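Local coordinates for protein xylanase Y (Bacillus halodurans, PDB 1WU4) that hydrolyses xylooligosaccharides of three or more units, releasing xylose from the reducing end with inversion of anomeric configuration, at residues A[74-79]-A[135-140]; A[78-83]-A[142-147]. The protein carries 1 engineered substitution. All blocks are in the same frame, centred on the assembly; numbering follows the deposited sequence.

Interaction 1 of 2, residues A[74-79]-A[135-140]; sequences YGMMMA and LALFFA
Leu135 meets the methyl end of Met77: its CD2 lies 3.9 Å from Met77 CE. Leu135 also packs on Phe203, Leu206 and Phe207 of helix 201-210. Ala136 follows where the backbones come nearest, its CA 4.8 Å from the CA of Met77. Its methyl group points at helix 69-81, with Ala136 CB 4.0 Å from Met76 CB. Leu137 receives the end of Met76. The Met76 chain bends at its last torsion (chi3 62°), which carries CE to 3.9 Å from Leu137 CD2. Phe139 offers its ring edge to Met77. Met77 SD is 3.6 Å from Phe139 CD2 and lies near the ring plane, a Met-aromatic contact. Leu135 CG lies over one face of the same ring, toward its rim. The two segments run in broadly the same direction, their axes 27° apart and 8.9 Å from each other at closest. They belong to the (alpha/alpha)6 barrel of glycoside hydrolase family 8. Glu70, the probable proton donor, lies about two turns before Met77 on helix 69-81, their side chains about 10 Å apart. The contact is apolar and buried, so it rests on shape and dispersion, with the sulfur at the ring edge adding a weakly polar element.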
loop_
_atom_site.group_PDB
_atom_site.type_symbol
_atom_site.label_atom_id
_atom_site.label_comp_id
_atom_site.label_asym_id
_atom_site.label_seq_id
_atom_site.Cartn_x
_atom_site.Cartn_y
_atom_site.Cartn_z
ATOM N N TYR A 74 -3.895 5.523 -2.673
ATOM C CA TYR A 74 -4.550 4.827 -1.568
ATOM C C TYR A 74 -6.035 5.184 -1.588
ATOM O O TYR A 74 -6.897 4.317 -1.445
ATOM C CB TYR A 74 -3.989 5.267 -0.211
ATOM C CG TYR A 74 -2.667 4.665 0.222
ATOM C CD1 TYR A 74 -2.059 3.628 -0.489
ATOM C CD2 TYR A 74 -2.033 5.134 1.372
ATOM C CE1 TYR A 74 -0.843 3.076 -0.056
ATOM C CE2 TYR A 74 -0.830 4.592 1.810
ATOM C CZ TYR A 74 -0.239 3.567 1.096
ATOM O OH TYR A 74 0.956 3.045 1.546
ATOM N N GLY A 75 -6.318 6.478 -1.749
ATOM C CA GLY A 75 -7.691 6.953 -1.774
ATOM C C GLY A 75 -8.517 6.306 -2.863
ATOM O O GLY A 75 -9.678 5.955 -2.653
ATOM N N MET A 76 -7.924 6.159 -4.041
ATOM C CA MET A 76 -8.616 5.522 -5.148
ATOM C C MET A 76 -8.876 4.052 -4.815
ATOM O O MET A 76 -9.959 3.538 -5.076
ATOM C CB MET A 76 -7.795 5.661 -6.432
ATOM C CG MET A 76 -7.907 7.051 -7.042
ATOM S SD MET A 76 -6.663 7.405 -8.291
ATOM C CE MET A 76 -7.049 6.168 -9.524
ATOM N N MET A 77 -7.894 3.378 -4.224
ATOM C CA MET A 77 -8.086 1.979 -3.861
ATOM C C MET A 77 -9.203 1.857 -2.821
ATOM O O MET A 77 -10.055 0.974 -2.912
ATOM C CB MET A 77 -6.791 1.376 -3.310
ATOM C CG MET A 77 -6.904 -0.107 -2.950
ATOM S SD MET A 77 -7.434 -1.155 -4.326
ATOM C CE MET A 77 -5.874 -1.422 -5.158
ATOM N N MET A 78 -9.198 2.747 -1.834
ATOM C CA MET A 78 -10.226 2.730 -0.800
ATOM C C MET A 78 -11.603 2.966 -1.416
ATOM O O MET A 78 -12.567 2.260 -1.106
ATOM C CB MET A 78 -9.940 3.813 0.242
ATOM C CG MET A 78 -8.656 3.584 1.026
ATOM S SD MET A 78 -8.087 5.073 1.874
ATOM C CE MET A 78 -6.656 4.433 2.767
ATOM N N ALA A 79 -11.692 3.966 -2.288
ATOM C CA ALA A 79 -12.956 4.299 -2.933
ATOM C C ALA A 79 -13.533 3.159 -3.764
ATOM O O ALA A 79 -14.734 2.889 -3.696
ATOM C CB ALA A 79 -12.792 5.547 -3.796
ATOM N N LEU A 135 -3.562 -0.795 -10.056
ATOM C CA LEU A 135 -4.525 -1.796 -9.616
ATOM C C LEU A 135 -5.888 -1.180 -9.318
ATOM O O LEU A 135 -6.918 -1.772 -9.644
ATOM C CB LEU A 135 -4.018 -2.572 -8.392
ATOM C CG LEU A 135 -4.877 -3.811 -8.082
ATOM C CD1 LEU A 135 -4.882 -4.754 -9.281
ATOM C CD2 LEU A 135 -4.342 -4.531 -6.858
ATOM N N ALA A 136 -5.901 0.005 -8.711
ATOM C CA ALA A 136 -7.163 0.673 -8.401
ATOM C C ALA A 136 -7.935 0.934 -9.694
ATOM O O ALA A 136 -9.156 0.775 -9.741
ATOM C CB ALA A 136 -6.905 1.983 -7.665
ATOM N N LEU A 137 -7.217 1.331 -10.740
ATOM C CA LEU A 137 -7.839 1.590 -12.035
ATOM C C LEU A 137 -8.395 0.301 -12.647
ATOM O O LEU A 137 -9.476 0.316 -13.239
ATOM C CB LEU A 137 -6.833 2.249 -12.982
ATOM C CG LEU A 137 -6.513 3.714 -12.667
ATOM C CD1 LEU A 137 -5.253 4.135 -13.400
ATOM C CD2 LEU A 137 -7.685 4.601 -13.067
ATOM N N PHE A 138 -7.673 -0.813 -12.521
ATOM C CA PHE A 138 -8.184 -2.077 -13.051
ATOM C C PHE A 138 -9.462 -2.431 -12.292
ATOM O O PHE A 138 -10.450 -2.853 -12.889
ATOM C CB PHE A 138 -7.176 -3.223 -12.881
ATOM C CG PHE A 138 -6.098 -3.265 -13.934
ATOM C CD1 PHE A 138 -6.420 -3.287 -15.291
ATOM C CD2 PHE A 138 -4.757 -3.322 -13.567
ATOM C CE1 PHE A 138 -5.420 -3.365 -16.261
ATOM C CE2 PHE A 138 -3.752 -3.400 -14.530
ATOM C CZ PHE A 138 -4.084 -3.421 -15.880
ATOM N N PHE A 139 -9.442 -2.267 -10.971
ATOM C CA PHE A 139 -10.623 -2.572 -10.168
ATOM C C PHE A 139 -11.796 -1.671 -10.560
ATOM O O PHE A 139 -12.936 -2.131 -10.641
ATOM C CB PHE A 139 -10.329 -2.410 -8.671
ATOM C CG PHE A 139 -9.462 -3.502 -8.084
ATOM C CD1 PHE A 139 -9.184 -4.671 -8.789
ATOM C CD2 PHE A 139 -8.955 -3.366 -6.796
ATOM C CE1 PHE A 139 -8.411 -5.688 -8.211
ATOM C CE2 PHE A 139 -8.186 -4.374 -6.211
ATOM C CZ PHE A 139 -7.915 -5.536 -6.920
ATOM N N ALA A 140 -11.516 -0.393 -10.809
ATOM C CA ALA A 140 -12.560 0.548 -11.206
ATOM C C ALA A 140 -13.183 0.095 -12.526
ATOM O O ALA A 140 -14.403 0.099 -12.689
ATOM C CB ALA A 140 -11.973 1.945 -11.355
#

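Interaction 2 of 2, residues A[78-83]-A[142-147]; sequences MAVQMD and HRWGDG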
loop_
_atom_site.group_PDB
_atom_site.type_symbol
_atom_site.label_atom_id
_atom_site.label_comp_id
_atom_site.label_asym_id
_atom_site.label_seq_id
_atom_site.Cartn_x
_atom_site.Cartn_y
_atom_site.Cartn_z
ATOM N N MET A 78 -9.198 2.747 -1.834
ATOM C CA MET A 78 -10.226 2.730 -0.800
ATOM C C MET A 78 -11.603 2.966 -1.416
ATOM O O MET A 78 -12.567 2.260 -1.106
ATOM C CB MET A 78 -9.940 3.813 0.242
ATOM C CG MET A 78 -8.656 3.584 1.026
ATOM S SD MET A 78 -8.087 5.073 1.874
ATOM C CE MET A 78 -6.656 4.433 2.767
ATOM N N ALA A 79 -11.692 3.966 -2.288
ATOM C CA ALA A 79 -12.956 4.299 -2.933
ATOM C C ALA A 79 -13.533 3.159 -3.764
ATOM O O ALA A 79 -14.734 2.889 -3.696
ATOM C CB ALA A 79 -12.792 5.547 -3.796
ATOM N N VAL A 80 -12.701 2.481 -4.550
ATOM C CA VAL A 80 -13.229 1.388 -5.355
ATOM C C VAL A 80 -13.636 0.210 -4.466
ATOM O O VAL A 80 -14.617 -0.469 -4.757
ATOM C CB VAL A 80 -12.230 0.942 -6.463
ATOM C CG1 VAL A 80 -10.984 0.320 -5.858
ATOM C CG2 VAL A 80 -12.923 -0.015 -7.420
ATOM N N GLN A 81 -12.908 -0.021 -3.376
ATOM C CA GLN A 81 -13.271 -1.102 -2.460
ATOM C C GLN A 81 -14.624 -0.794 -1.813
ATOM O O GLN A 81 -15.402 -1.700 -1.511
ATOM C CB GLN A 81 -12.219 -1.269 -1.357
ATOM C CG GLN A 81 -10.884 -1.854 -1.809
ATOM C CD GLN A 81 -11.021 -3.235 -2.422
ATOM O OE1 GLN A 81 -11.956 -3.977 -2.110
ATOM N NE2 GLN A 81 -10.079 -3.595 -3.288
ATOM N N MET A 82 -14.900 0.494 -1.615
ATOM C CA MET A 82 -16.147 0.938 -0.991
ATOM C C MET A 82 -17.263 1.219 -1.997
ATOM O O MET A 82 -18.352 1.661 -1.623
ATOM C CB MET A 82 -15.893 2.197 -0.155
ATOM C CG MET A 82 -14.973 1.989 1.037
ATOM S SD MET A 82 -15.648 0.847 2.258
ATOM C CE MET A 82 -16.987 1.821 2.918
ATOM N N ASP A 83 -16.988 0.964 -3.271
ATOM C CA ASP A 83 -17.963 1.189 -4.331
ATOM C C ASP A 83 -18.422 2.646 -4.375
ATOM O O ASP A 83 -19.617 2.933 -4.433
ATOM C CB ASP A 83 -19.170 0.258 -4.150
ATOM C CG ASP A 83 -20.039 0.182 -5.392
ATOM O OD1 ASP A 83 -19.490 0.301 -6.507
ATOM O OD2 ASP A 83 -21.265 -0.017 -5.257
ATOM N N HIS A 142 -13.320 -2.886 -13.739
ATOM C CA HIS A 142 -14.084 -4.103 -13.510
ATOM C C HIS A 142 -15.404 -3.894 -12.774
ATOM O O HIS A 142 -16.393 -4.569 -13.066
ATOM C CB HIS A 142 -13.202 -5.114 -12.774
ATOM C CG HIS A 142 -11.940 -5.441 -13.511
ATOM N ND1 HIS A 142 -10.881 -6.101 -12.926
ATOM C CD2 HIS A 142 -11.564 -5.181 -14.785
ATOM C CE1 HIS A 142 -9.904 -6.228 -13.807
ATOM N NE2 HIS A 142 -10.293 -5.678 -14.943
ATOM N N ARG A 143 -15.437 -2.955 -11.833
ATOM C CA ARG A 143 -16.668 -2.699 -11.092
ATOM C C ARG A 143 -17.641 -1.789 -11.829
ATOM O O ARG A 143 -18.851 -2.024 -11.812
ATOM C CB ARG A 143 -16.375 -2.052 -9.733
ATOM C CG ARG A 143 -15.578 -2.894 -8.758
ATOM C CD ARG A 143 -15.837 -2.449 -7.317
ATOM N NE ARG A 143 -17.171 -2.850 -6.868
ATOM C CZ ARG A 143 -17.608 -2.753 -5.614
ATOM N NH1 ARG A 143 -16.826 -2.260 -4.664
ATOM N NH2 ARG A 143 -18.829 -3.170 -5.306
ATOM N N TRP A 144 -17.112 -0.760 -12.481
ATOM C CA TRP A 144 -17.956 0.229 -13.146
ATOM C C TRP A 144 -17.885 0.318 -14.663
ATOM O O TRP A 144 -18.739 0.953 -15.288
ATOM C CB TRP A 144 -17.649 1.609 -12.557
ATOM C CG TRP A 144 -17.589 1.614 -11.057
ATOM C CD1 TRP A 144 -18.506 1.077 -10.202
ATOM C CD2 TRP A 144 -16.570 2.200 -10.234
ATOM N NE1 TRP A 144 -18.128 1.293 -8.900
ATOM C CE2 TRP A 144 -16.943 1.980 -8.889
ATOM C CE3 TRP A 144 -15.380 2.892 -10.501
ATOM C CZ2 TRP A 144 -16.169 2.426 -7.812
ATOM C CZ3 TRP A 144 -14.609 3.336 -9.427
ATOM C CH2 TRP A 144 -15.009 3.100 -8.101
ATOM N N GLY A 145 -16.875 -0.306 -15.257
ATOM C CA GLY A 145 -16.723 -0.244 -16.698
ATOM C C GLY A 145 -15.958 1.007 -17.088
ATOM O O GLY A 145 -16.030 2.026 -16.398
ATOM N N ASP A 146 -15.217 0.930 -18.187
ATOM C CA ASP A 146 -14.437 2.063 -18.667
ATOM C C ASP A 146 -15.321 3.210 -19.135
ATOM O O ASP A 146 -16.310 3.003 -19.841
ATOM C CB ASP A 146 -13.520 1.623 -19.809
ATOM C CG ASP A 146 -12.195 1.073 -19.316
ATOM O OD1 ASP A 146 -12.104 0.691 -18.128
ATOM O OD2 ASP A 146 -11.246 1.018 -20.124
ATOM N N GLY A 147 -14.948 4.420 -18.730
ATOM C CA GLY A 147 -15.693 5.599 -19.116
ATOM C C GLY A 147 -15.351 6.009 -20.532
ATOM O O GLY A 147 -14.275 5.689 -21.044
HETATM O O HOH W 1 -18.386 -2.770 -2.165
#
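Asp83 CG is anti to the backbone N (chi1 -165°), and the Arg143 chain bends at chi3 (73°); together these turns lay carboxylate and guanidinium over each other. Asp83 ends helix 69-81 in a Schellman motif, with positive phi and its N bonded back to Val80 O. Here the C-terminal ends of two helices of the (alpha/alpha)6 barrel meet. Arg143 reaches across to the other helix end. Arg143 NH1 donates to Val80 O at 2.8 Å, so this carbonyl takes both Asp83 N and the guanidinium. A water accepts from Arg143 NH1 and donates to Gln81 O, adding a second link to the last turn. Asp83 OD1 sits above the centre of the guanidinium. The salt bridge from Asp83 OD1 to Arg143 NH2 is long, 3.7 Å, and no N-H points at the oxygen, so it works by charge alone. Trp379 also meets Arg143 in a cation-pi contact.

Trp144 packs its six-membered ring on Val80. Val80 CG2 lies 4.3 Å from the centroid of the Trp144 six-membered ring, off-centre, in a CH-pi contact. Phe88 of helix 85-99 packs edge-to-face with the indole. The Asp83 carboxylate also takes the indole N-H, which helps hold its rotation over the guanidinium. Trp144 NE1 donates to Asp83 OD1 at 2.9 Å, nearly straight at 175° and in the indole plane.

Both interactions join helix 69-81 to helix 127-144. Interaction 1 is the buried part, its centre about 11 Å from the centre of the chain. Interaction 2 is only partly buried, where both helices end, its centre about 18 Å from that point. The inner contact is made by methionines, leucines, an alanine and a phenylalanine. The outer one adds charge, one hydrogen bond to a helix-end carbonyl, one to a carboxylate, and a bridging water. The two contacts adjoin, with centres about 7 Å apart. Val80 CG2 touches the backbone at Phe139 and Ala140, and the Phe139 ring packs beside the Gln81 amide, whose NE2 bonds Lys377 O. The pair thus forms one continuous helix interface.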